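Local atomic coordinates of mandelate racemase/muconate lactonizing enzyme (Polaromonas sp., PDB entry 2OG9), a protein that probably catalyses a racemisation or related proton-abstraction reaction on a carboxylate substrate, as members of the enolase superfamily do. Residues 88-91 with 97-100; 93-98 with 124-129; 58-63 with 131-136. One frame throughout, in Å; residues are numbered along the deposited sequence.

Contact 1: residues 88-91 with 97-100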
ATOM      1  N   ILE A  88     -29.879  36.383   8.763  1.00 22.87           N
ATOM      2  CA  ILE A  88     -30.385  37.712   8.431  1.00 24.47           C
ATOM      3  C   ILE A  88     -29.313  38.635   7.858  1.00 23.22           C
ATOM      4  O   ILE A  88     -28.224  38.761   8.412  1.00 24.37           O
ATOM      5  CB  ILE A  88     -31.016  38.394   9.660  1.00 25.79           C
ATOM      6  CG1 ILE A  88     -32.121  37.506  10.241  1.00 25.62           C
ATOM      7  CG2 ILE A  88     -31.573  39.757   9.263  1.00 26.53           C
ATOM      8  CD1 ILE A  88     -33.245  37.175   9.262  1.00 25.97           C
ATOM      9  N   GLY A  89     -29.632  39.273   6.737  1.00 23.30           N
ATOM     10  CA  GLY A  89     -28.699  40.190   6.108  1.00 23.07           C
ATOM     11  C   GLY A  89     -27.749  39.561   5.105  1.00 24.29           C
ATOM     12  O   GLY A  89     -27.095  40.271   4.341  1.00 23.88           O
ATOM     13  N   GLU A  90     -27.672  38.234   5.097  1.00 23.12           N
ATOM     14  CA  GLU A  90     -26.774  37.525   4.189  1.00 23.55           C
ATOM     15  C   GLU A  90     -27.328  37.340   2.780  1.00 21.49           C
ATOM     16  O   GLU A  90     -28.542  37.313   2.570  1.00 19.13           O
ATOM     17  CB  GLU A  90     -26.428  36.148   4.766  1.00 24.47           C
ATOM     18  CG  GLU A  90     -25.627  36.171   6.057  1.00 25.55           C
ATOM     19  CD  GLU A  90     -24.192  36.617   5.846  1.00 30.29           C
ATOM     20  OE1 GLU A  90     -23.687  36.500   4.711  1.00 33.20           O
ATOM     21  OE2 GLU A  90     -23.558  37.070   6.822  1.00 31.73           O
ATOM     22  N   ASP A  91     -26.416  37.206   1.821  1.00 19.83           N
ATOM     23  CA  ASP A  91     -26.778  36.994   0.421  1.00 19.58           C
ATOM     24  C   ASP A  91     -27.189  35.520   0.297  1.00 18.95           C
ATOM     25  O   ASP A  91     -26.353  34.627   0.428  1.00 17.00           O
ATOM     26  CB  ASP A  91     -25.562  37.275  -0.471  1.00 21.06           C
ATOM     27  CG  ASP A  91     -25.908  37.282  -1.947  1.00 22.91           C
ATOM     28  OD1 ASP A  91     -26.899  36.624  -2.328  1.00 21.81           O
ATOM     29  OD2 ASP A  91     -25.181  37.935  -2.726  1.00 23.37           O
ATOM     30  N   LYS A  97     -21.271  28.988   1.404  1.00 17.11           N
ATOM     31  CA  LYS A  97     -20.683  29.939   2.344  1.00 18.40           C
ATOM     32  C   LYS A  97     -21.514  30.030   3.628  1.00 18.10           C
ATOM     33  O   LYS A  97     -20.964  30.018   4.732  1.00 16.39           O
ATOM     34  CB  LYS A  97     -20.589  31.325   1.692  1.00 18.39           C
ATOM     35  CG  LYS A  97     -19.864  32.363   2.546  1.00 24.15           C
ATOM     36  CD  LYS A  97     -19.894  33.757   1.915  1.00 25.89           C
ATOM     37  CE  LYS A  97     -21.275  34.385   2.020  1.00 31.51           C
ATOM     38  NZ  LYS A  97     -21.320  35.774   1.464  1.00 33.53           N
ATOM     39  N   LEU A  98     -22.834  30.124   3.474  1.00 16.01           N
ATOM     40  CA  LEU A  98     -23.746  30.211   4.610  1.00 17.30           C
ATOM     41  C   LEU A  98     -23.828  28.895   5.371  1.00 18.23           C
ATOM     42  O   LEU A  98     -24.055  28.890   6.580  1.00 16.09           O
ATOM     43  CB  LEU A  98     -25.143  30.634   4.144  1.00 18.57           C
ATOM     44  CG  LEU A  98     -25.234  32.090   3.667  1.00 21.36           C
ATOM     45  CD1 LEU A  98     -26.642  32.401   3.175  1.00 20.25           C
ATOM     46  CD2 LEU A  98     -24.858  33.017   4.814  1.00 22.74           C
ATOM     47  N   TRP A  99     -23.672  27.778   4.667  1.00 18.51           N
ATOM     48  CA  TRP A  99     -23.689  26.472   5.331  1.00 17.96           C
ATOM     49  C   TRP A  99     -22.510  26.502   6.323  1.00 17.97           C
ATOM     50  O   TRP A  99     -22.652  26.141   7.498  1.00 17.42           O
ATOM     51  CB  TRP A  99     -23.475  25.342   4.316  1.00 18.67           C
ATOM     52  CG  TRP A  99     -23.810  23.964   4.854  1.00 21.15           C
ATOM     53  CD1 TRP A  99     -25.004  23.310   4.745  1.00 19.73           C
ATOM     54  CD2 TRP A  99     -22.947  23.097   5.608  1.00 21.54           C
ATOM     55  NE1 TRP A  99     -24.938  22.091   5.383  1.00 20.14           N
ATOM     56  CE2 TRP A  99     -23.689  21.937   5.922  1.00 20.16           C
ATOM     57  CE3 TRP A  99     -21.619  23.192   6.051  1.00 21.39           C
ATOM     58  CZ2 TRP A  99     -23.148  20.875   6.656  1.00 21.56           C
ATOM     59  CZ3 TRP A  99     -21.082  22.137   6.780  1.00 22.71           C
ATOM     60  CH2 TRP A  99     -21.848  20.994   7.077  1.00 22.28           C
ATOM     61  N   ASP A 100     -21.353  26.951   5.838  1.00 16.31           N
ATOM     62  CA  ASP A 100     -20.144  27.047   6.668  1.00 19.02           C
ATOM     63  C   ASP A 100     -20.302  28.048   7.811  1.00 18.58           C
ATOM     64  O   ASP A 100     -19.855  27.794   8.931  1.00 17.59           O
ATOM     65  CB  ASP A 100     -18.924  27.454   5.825  1.00 20.67           C
ATOM     66  CG  ASP A 100     -18.484  26.368   4.855  1.00 24.56           C
ATOM     67  OD1 ASP A 100     -18.912  25.203   5.009  1.00 24.38           O
ATOM     68  OD2 ASP A 100     -17.690  26.680   3.942  1.00 23.72           O
TER

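Contact 2: residues 93-98 with 124-129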
ATOM      1  N   SER A  93     -27.705  33.668  -2.172  1.00 16.63           N
ATOM      2  CA  SER A  93     -27.079  32.929  -3.267  1.00 16.55           C
ATOM      3  C   SER A  93     -25.776  32.228  -2.877  1.00 16.82           C
ATOM      4  O   SER A  93     -25.361  31.282  -3.540  1.00 15.17           O
ATOM      5  CB  SER A  93     -26.818  33.863  -4.458  1.00 19.06           C
ATOM      6  OG  SER A  93     -28.030  34.204  -5.122  1.00 17.56           O
ATOM      7  N   ASP A  94     -25.130  32.686  -1.811  1.00 15.76           N
ATOM      8  CA  ASP A  94     -23.874  32.086  -1.362  1.00 17.83           C
ATOM      9  C   ASP A  94     -24.200  30.943  -0.403  1.00 18.09           C
ATOM     10  O   ASP A  94     -23.853  30.971   0.784  1.00 15.92           O
ATOM     11  CB  ASP A  94     -23.010  33.150  -0.678  1.00 17.71           C
ATOM     12  CG  ASP A  94     -22.603  34.257  -1.625  1.00 21.02           C
ATOM     13  OD1 ASP A  94     -22.506  33.991  -2.842  1.00 19.95           O
ATOM     14  OD2 ASP A  94     -22.357  35.392  -1.163  1.00 24.22           O
ATOM     15  N   ILE A  95     -24.864  29.930  -0.950  1.00 17.32           N
ATOM     16  CA  ILE A  95     -25.324  28.784  -0.183  1.00 17.79           C
ATOM     17  C   ILE A  95     -24.274  28.021   0.610  1.00 17.38           C
ATOM     18  O   ILE A  95     -24.442  27.818   1.816  1.00 14.65           O
ATOM     19  CB  ILE A  95     -26.097  27.807  -1.099  1.00 18.01           C
ATOM     20  CG1 ILE A  95     -27.208  28.574  -1.829  1.00 16.17           C
ATOM     21  CG2 ILE A  95     -26.686  26.664  -0.277  1.00 17.22           C
ATOM     22  CD1 ILE A  95     -28.150  27.692  -2.644  1.00 18.29           C
ATOM     23  N   ALA A  96     -23.203  27.597  -0.049  1.00 15.84           N
ATOM     24  CA  ALA A  96     -22.147  26.853   0.643  1.00 17.28           C
ATOM     25  C   ALA A  96     -21.512  27.720   1.731  1.00 17.74           C
ATOM     26  O   ALA A  96     -21.245  27.247   2.836  1.00 17.77           O
ATOM     27  CB  ALA A  96     -21.087  26.391  -0.353  1.00 17.08           C
ATOM     28  N   LYS A  97     -21.271  28.988   1.404  1.00 17.11           N
ATOM     29  CA  LYS A  97     -20.683  29.939   2.344  1.00 18.40           C
ATOM     30  C   LYS A  97     -21.514  30.030   3.628  1.00 18.10           C
ATOM     31  O   LYS A  97     -20.964  30.018   4.732  1.00 16.39           O
ATOM     32  CB  LYS A  97     -20.589  31.325   1.692  1.00 18.39           C
ATOM     33  CG  LYS A  97     -19.864  32.363   2.546  1.00 24.15           C
ATOM     34  CD  LYS A  97     -19.894  33.757   1.915  1.00 25.89           C
ATOM     35  CE  LYS A  97     -21.275  34.385   2.020  1.00 31.51           C
ATOM     36  NZ  LYS A  97     -21.320  35.774   1.464  1.00 33.53           N
ATOM     37  N   LEU A  98     -22.834  30.124   3.474  1.00 16.01           N
ATOM     38  CA  LEU A  98     -23.746  30.211   4.610  1.00 17.30           C
ATOM     39  C   LEU A  98     -23.828  28.895   5.371  1.00 18.23           C
ATOM     40  O   LEU A  98     -24.055  28.890   6.580  1.00 16.09           O
ATOM     41  CB  LEU A  98     -25.143  30.634   4.144  1.00 18.57           C
ATOM     42  CG  LEU A  98     -25.234  32.090   3.667  1.00 21.36           C
ATOM     43  CD1 LEU A  98     -26.642  32.401   3.175  1.00 20.25           C
ATOM     44  CD2 LEU A  98     -24.858  33.017   4.814  1.00 22.74           C
ATOM     45  N   VAL A 124     -31.663  23.566   2.271  1.00 14.93           N
ATOM     46  CA  VAL A 124     -32.619  23.153   1.251  1.00 16.25           C
ATOM     47  C   VAL A 124     -33.462  24.345   0.806  1.00 16.58           C
ATOM     48  O   VAL A 124     -33.715  24.541  -0.387  1.00 16.75           O
ATOM     49  CB  VAL A 124     -33.549  22.038   1.769  1.00 16.90           C
ATOM     50  CG1 VAL A 124     -34.591  21.703   0.713  1.00 15.10           C
ATOM     51  CG2 VAL A 124     -32.735  20.792   2.094  1.00 18.16           C
ATOM     52  N   ALA A 125     -33.887  25.146   1.773  1.00 15.46           N
ATOM     53  CA  ALA A 125     -34.691  26.322   1.481  1.00 14.71           C
ATOM     54  C   ALA A 125     -33.921  27.277   0.560  1.00 14.38           C
ATOM     55  O   ALA A 125     -34.492  27.843  -0.371  1.00 15.04           O
ATOM     56  CB  ALA A 125     -35.075  27.022   2.788  1.00 15.76           C
ATOM     57  N   LEU A 126     -32.625  27.453   0.808  1.00 14.66           N
ATOM     58  CA  LEU A 126     -31.819  28.348  -0.024  1.00 15.12           C
ATOM     59  C   LEU A 126     -31.736  27.824  -1.458  1.00 15.43           C
ATOM     60  O   LEU A 126     -31.788  28.601  -2.419  1.00 13.65           O
ATOM     61  CB  LEU A 126     -30.406  28.506   0.554  1.00 17.07           C
ATOM     62  CG  LEU A 126     -30.297  29.341   1.837  1.00 16.99           C
ATOM     63  CD1 LEU A 126     -28.875  29.308   2.379  1.00 17.88           C
ATOM     64  CD2 LEU A 126     -30.712  30.773   1.529  1.00 18.19           C
ATOM     65  N   TRP A 127     -31.601  26.510  -1.609  1.00 15.45           N
ATOM     66  CA  TRP A 127     -31.542  25.917  -2.943  1.00 16.58           C
ATOM     67  C   TRP A 127     -32.887  26.076  -3.647  1.00 15.07           C
ATOM     68  O   TRP A 127     -32.936  26.350  -4.839  1.00 15.04           O
ATOM     69  CB  TRP A 127     -31.177  24.432  -2.863  1.00 17.20           C
ATOM     70  CG  TRP A 127     -29.710  24.209  -2.815  1.00 16.48           C
ATOM     71  CD1 TRP A 127     -28.940  23.962  -1.706  1.00 16.68           C
ATOM     72  CD2 TRP A 127     -28.812  24.273  -3.922  1.00 15.86           C
ATOM     73  NE1 TRP A 127     -27.614  23.867  -2.067  1.00 15.54           N
ATOM     74  CE2 TRP A 127     -27.507  24.057  -3.420  1.00 16.27           C
ATOM     75  CE3 TRP A 127     -28.983  24.498  -5.297  1.00 14.24           C
ATOM     76  CZ2 TRP A 127     -26.375  24.056  -4.244  1.00 17.90           C
ATOM     77  CZ3 TRP A 127     -27.858  24.497  -6.120  1.00 18.15           C
ATOM     78  CH2 TRP A 127     -26.566  24.276  -5.586  1.00 16.86           C
ATOM     79  N   ASP A 128     -33.966  25.886  -2.899  1.00 15.85           N
ATOM     80  CA  ASP A 128     -35.327  26.028  -3.423  1.00 16.98           C
ATOM     81  C   ASP A 128     -35.495  27.456  -3.938  1.00 16.56           C
ATOM     82  O   ASP A 128     -35.995  27.686  -5.041  1.00 18.14           O
ATOM     83  CB  ASP A 128     -36.335  25.741  -2.300  1.00 19.10           C
ATOM     84  CG  ASP A 128     -37.786  25.932  -2.737  1.00 22.33           C
ATOM     85  OD1 ASP A 128     -38.169  25.406  -3.799  1.00 21.19           O
ATOM     86  OD2 ASP A 128     -38.548  26.598  -2.002  1.00 21.73           O
ATOM     87  N   LEU A 129     -35.037  28.410  -3.138  1.00 15.64           N
ATOM     88  CA  LEU A 129     -35.120  29.820  -3.485  1.00 17.03           C
ATOM     89  C   LEU A 129     -34.291  30.151  -4.725  1.00 17.57           C
ATOM     90  O   LEU A 129     -34.752  30.873  -5.605  1.00 18.02           O
ATOM     91  CB  LEU A 129     -34.672  30.668  -2.284  1.00 18.71           C
ATOM     92  CG  LEU A 129     -34.748  32.200  -2.335  1.00 21.52           C
ATOM     93  CD1 LEU A 129     -34.697  32.754  -0.912  1.00 24.30           C
ATOM     94  CD2 LEU A 129     -33.609  32.761  -3.168  1.00 22.51           C
TER

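Contact 3: residues 58-63 with 131-136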
ATOM      1  N   GLY A  58     -35.660  41.088  -1.683  1.00 35.92           N
ATOM      2  CA  GLY A  58     -36.057  41.079  -3.079  1.00 35.64           C
ATOM      3  C   GLY A  58     -37.357  40.346  -3.358  1.00 35.83           C
ATOM      4  O   GLY A  58     -37.741  40.191  -4.517  1.00 36.76           O
ATOM      5  N   GLY A  59     -38.028  39.886  -2.306  1.00 33.83           N
ATOM      6  CA  GLY A  59     -39.288  39.185  -2.484  1.00 33.24           C
ATOM      7  C   GLY A  59     -39.178  37.717  -2.859  1.00 32.43           C
ATOM      8  O   GLY A  59     -40.166  37.106  -3.268  1.00 31.66           O
ATOM      9  N   HIS A  60     -37.986  37.143  -2.727  1.00 30.16           N
ATOM     10  CA  HIS A  60     -37.787  35.733  -3.052  1.00 28.33           C
ATOM     11  C   HIS A  60     -38.066  34.878  -1.820  1.00 28.11           C
ATOM     12  O   HIS A  60     -37.904  35.339  -0.689  1.00 25.22           O
ATOM     13  CB  HIS A  60     -36.362  35.508  -3.557  1.00 27.84           C
ATOM     14  CG  HIS A  60     -36.100  36.124  -4.896  1.00 28.42           C
ATOM     15  ND1 HIS A  60     -36.541  35.559  -6.076  1.00 27.84           N
ATOM     16  CD2 HIS A  60     -35.478  37.276  -5.244  1.00 27.38           C
ATOM     17  CE1 HIS A  60     -36.200  36.334  -7.089  1.00 28.26           C
ATOM     18  NE2 HIS A  60     -35.553  37.383  -6.611  1.00 28.49           N
ATOM     19  N   GLN A  61     -38.500  33.641  -2.038  1.00 26.67           N
ATOM     20  CA  GLN A  61     -38.818  32.762  -0.922  1.00 27.14           C
ATOM     21  C   GLN A  61     -38.359  31.331  -1.156  1.00 25.29           C
ATOM     22  O   GLN A  61     -38.278  30.866  -2.295  1.00 24.52           O
ATOM     23  CB  GLN A  61     -40.329  32.784  -0.648  1.00 31.10           C
ATOM     24  CG  GLN A  61     -40.781  31.786   0.413  1.00 39.63           C
ATOM     25  CD  GLN A  61     -42.254  31.908   0.766  1.00 45.27           C
ATOM     26  OE1 GLN A  61     -43.122  31.913  -0.116  1.00 48.39           O
ATOM     27  NE2 GLN A  61     -42.548  31.995   2.066  1.00 46.90           N
ATOM     28  N   GLY A  62     -38.051  30.643  -0.064  1.00 22.77           N
ATOM     29  CA  GLY A  62     -37.614  29.264  -0.147  1.00 21.45           C
ATOM     30  C   GLY A  62     -38.144  28.444   1.014  1.00 21.34           C
ATOM     31  O   GLY A  62     -38.380  28.971   2.105  1.00 19.91           O
ATOM     32  N   LEU A  63     -38.336  27.150   0.774  1.00 19.52           N
ATOM     33  CA  LEU A  63     -38.833  26.234   1.785  1.00 18.78           C
ATOM     34  C   LEU A  63     -37.940  25.002   1.795  1.00 17.60           C
ATOM     35  O   LEU A  63     -37.599  24.468   0.739  1.00 17.25           O
ATOM     36  CB  LEU A  63     -40.271  25.810   1.468  1.00 18.67           C
ATOM     37  CG  LEU A  63     -40.901  24.718   2.345  1.00 21.22           C
ATOM     38  CD1 LEU A  63     -41.022  25.193   3.784  1.00 20.12           C
ATOM     39  CD2 LEU A  63     -42.288  24.361   1.794  1.00 21.59           C
ATOM     40  N   ALA A 131     -33.394  28.115  -7.149  1.00 16.06           N
ATOM     41  CA  ALA A 131     -34.022  27.479  -8.308  1.00 17.30           C
ATOM     42  C   ALA A 131     -35.201  28.333  -8.791  1.00 17.33           C
ATOM     43  O   ALA A 131     -35.322  28.634  -9.982  1.00 15.79           O
ATOM     44  CB  ALA A 131     -34.503  26.081  -7.936  1.00 19.18           C
ATOM     45  N   LYS A 132     -36.062  28.719  -7.855  1.00 17.80           N
ATOM     46  CA  LYS A 132     -37.227  29.552  -8.166  1.00 19.46           C
ATOM     47  C   LYS A 132     -36.801  30.867  -8.816  1.00 20.75           C
ATOM     48  O   LYS A 132     -37.478  31.383  -9.713  1.00 19.73           O
ATOM     49  CB  LYS A 132     -38.033  29.836  -6.892  1.00 20.73           C
ATOM     50  CG  LYS A 132     -38.804  28.625  -6.355  1.00 21.03           C
ATOM     51  CD  LYS A 132     -39.422  28.887  -4.977  1.00 22.78           C
ATOM     52  CE  LYS A 132     -40.243  27.689  -4.509  1.00 26.07           C
ATOM     53  NZ  LYS A 132     -40.796  27.853  -3.129  1.00 26.82           N
ATOM     54  N   ARG A 133     -35.674  31.404  -8.362  1.00 18.48           N
ATOM     55  CA  ARG A 133     -35.151  32.650  -8.893  1.00 19.68           C
ATOM     56  C   ARG A 133     -34.900  32.508 -10.390  1.00 20.96           C
ATOM     57  O   ARG A 133     -35.083  33.457 -11.152  1.00 19.91           O
ATOM     58  CB  ARG A 133     -33.850  33.029  -8.165  1.00 20.18           C
ATOM     59  CG  ARG A 133     -33.266  34.374  -8.569  1.00 22.59           C
ATOM     60  CD  ARG A 133     -31.833  34.539  -8.067  1.00 22.96           C
ATOM     61  NE  ARG A 133     -31.746  34.651  -6.612  1.00 24.43           N
ATOM     62  CZ  ARG A 133     -32.087  35.735  -5.922  1.00 26.72           C
ATOM     63  NH1 ARG A 133     -32.541  36.808  -6.557  1.00 26.40           N
ATOM     64  NH2 ARG A 133     -31.972  35.750  -4.600  1.00 23.15           N
ATOM     65  N   ALA A 134     -34.490  31.317 -10.817  1.00 20.40           N
ATOM     66  CA  ALA A 134     -34.222  31.069 -12.232  1.00 21.11           C
ATOM     67  C   ALA A 134     -35.438  30.506 -12.969  1.00 20.55           C
ATOM     68  O   ALA A 134     -35.368  30.237 -14.170  1.00 20.60           O
ATOM     69  CB  ALA A 134     -33.043  30.110 -12.378  1.00 21.48           C
ATOM     70  N   GLY A 135     -36.544  30.330 -12.252  1.00 20.24           N
ATOM     71  CA  GLY A 135     -37.746  29.781 -12.864  1.00 20.59           C
ATOM     72  C   GLY A 135     -37.531  28.338 -13.284  1.00 21.64           C
ATOM     73  O   GLY A 135     -38.140  27.850 -14.243  1.00 21.52           O
ATOM     74  N   LEU A 136     -36.671  27.640 -12.553  1.00 18.60           N
ATOM     75  CA  LEU A 136     -36.356  26.253 -12.871  1.00 19.67           C
ATOM     76  C   LEU A 136     -36.627  25.308 -11.713  1.00 18.82           C
ATOM     77  O   LEU A 136     -36.561  25.700 -10.547  1.00 17.83           O
ATOM     78  CB  LEU A 136     -34.875  26.118 -13.240  1.00 19.71           C
ATOM     79  CG  LEU A 136     -34.280  26.901 -14.408  1.00 19.70           C
ATOM     80  CD1 LEU A 136     -32.756  26.689 -14.423  1.00 20.49           C
ATOM     81  CD2 LEU A 136     -34.906  26.442 -15.710  1.00 19.16           C
TER

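Contact 1: residues 88-91 with 97-100
Glu90 bends its side chain over one branch of Leu98, and this apolar meeting of a charged residue with a leucine is a main part of the contact between 88-91 and 97-100. It follows Gly89, whose positive phi (89°) would bring a side chain into collision with the carbonyl oxygen of Ile88. Glu90 then points toward the helix. Its CG lies 3.5 Å from CD2 of Leu98, and its CB is as near to the same methyl, so the stem serves as hydrocarbon. A bend at chi2 (-71°) folds the carboxylate back beside that methyl instead of past it. Glu90 OE1 ends 4.1 Å from NZ of Lys97, too far for a salt bridge, though the opposite charges probably still attract weakly; OE2 has its firm partner in Lys101, and Lys97 in Asp94. A glutamate suits this place because its methylenes can pack while its acid end faces lysines. Asp91 contributes its backbone: its O is 3.5 Å from CD1 of Leu98, the other branch, while its carboxylate bonds to the backbone N of Ser12 and bridges to Lys140 of the second subunit. The loop follows helix 73-83 and pairs by backbone bonds with Ile15 of strand 15-26, while Leu98 reaches from helix 95-104 between this loop and helix 114-133.

Contact 2: residues 93-98 with 124-129
Ile95 sets its CD1 methyl almost exactly over the five-membered ring of Trp127, a CH-pi contact at the centre of the meeting between 93-98 and 124-129. Ile95 CD1 stands 3.6 Å from the centroid of that Trp127 ring and only 6° off the normal. The other branch, Ile95 CG2, reaches Trp127 NE1 at 3.4 Å; that nitrogen has its hydrogen-bond partner in Thr296 OG1. With CG1 anti to the carbonyl carbon (chi1 -53°) and CD1 extended beyond it, the isoleucine can place both methyls against one ring, which suits a beta-branched residue to this spot. With Trp127 cut back to an alanine, the Ile95 methyls would probably face a gap and Thr296 OG1 would lose its indole partner.

The remaining apolar contacts involve Leu126. Ile95 CG1 runs past Leu126 CB at 4.0 Å, the two side chains pointing in opposite directions, and Leu126 CD1 meets Leu98 CD1 at 3.9 Å, where the two leucines cross at about a right angle.

No hydrogen bond crosses between the segments. Within 93-98, Lys97 NZ bridges to Asp94 OD2 at 2.8 Å, on the anti side and 26° out of the carboxylate plane, and Asp94 is also bound by Lys140 and Ser144 of the second subunit. Buried hydrocarbon between helices 95-104 and 114-133, with the Asp94-Lys97 pair at the edge facing the second subunit, is the helix-on-helix core of the enolase-type N-terminal domain; Trp127 extends that packing to helix 295-307, in the C-terminal barrel region.

Contact 3: residues 58-63 with 131-136
Arg133 brings its guanidinium across one face of the His60 ring, the principal side-chain meeting between 58-63 and 131-136. From CB outward, the arginine starts at the margin of the imidazole: Arg133 CB lies 4.2 Å from His60 CE1, and CG comes closer to that same carbon, at 3.8 Å. Because CG is anti to the backbone N (chi1 -176°), the chain first runs out from the helix; the bend at chi3 (-68°) then carries the head over the ring. Arg133 CZ stands 3.8 Å above the His60 plane, offset toward the rim. Arg133 NH1 comes 3.1 Å from His60 NE2, but from above the ring plane, at an angle too poor for a hydrogen bond. The two flat groups are tilted 50° apart. Arg133 NH2 is near CD2 of the histidine and has its charged partner beyond, in a salt bridge to Asp13 OD2, which probably fixes the head's rotation. The residues suit each other: the imidazole offers a face over which a long, flat-ended arginine can lie while still reaching Asp13.

Lys132 packs with its stem: Lys132 CD is 3.5 Å from the backbone O of Gln61. A lysine suits this place because its methylenes can lie along the strand backbone while its ammonium reaches Asp128 in a salt bridge.

The helix ends in a Schellman motif, with bonds from Leu136 N to Ala131 O and from Gly135 N to Lys132 O, and Gly135 takes the positive phi that glycine accommodates easily; Ala131 O also accepts from Ala134 N, on the opposite face of its plane. Here the C-terminal end of helix 114-133 lies beside the start of strand 61-69, an outermost strand of the antiparallel sheet, with Arg133 also packing on Leu136 of the second subunit.

Overall arrangement
All three contacts belong to the N-terminal, enolase-type domain and lie on one side of the chain's centre. Contacts 1 and 2 have centres about 8 Å apart and share Lys97 and Leu98 of helix 95-104; contacts 2 and 3, about 11 Å apart between centres, share helix 114-133 and touch through Asp128 OD2, which probably accepts a hydrogen bond from Leu63 N at 2.8 Å. Contacts 1 and 3 are farther apart, about 16 Å between centres, and do not touch. Along the chain, 58-63 comes first and 131-136 last, with the other two contacts between. Together they join a loop, two helices and the edge strand of the antiparallel sheet in one part of the domain that also meets the second subunit.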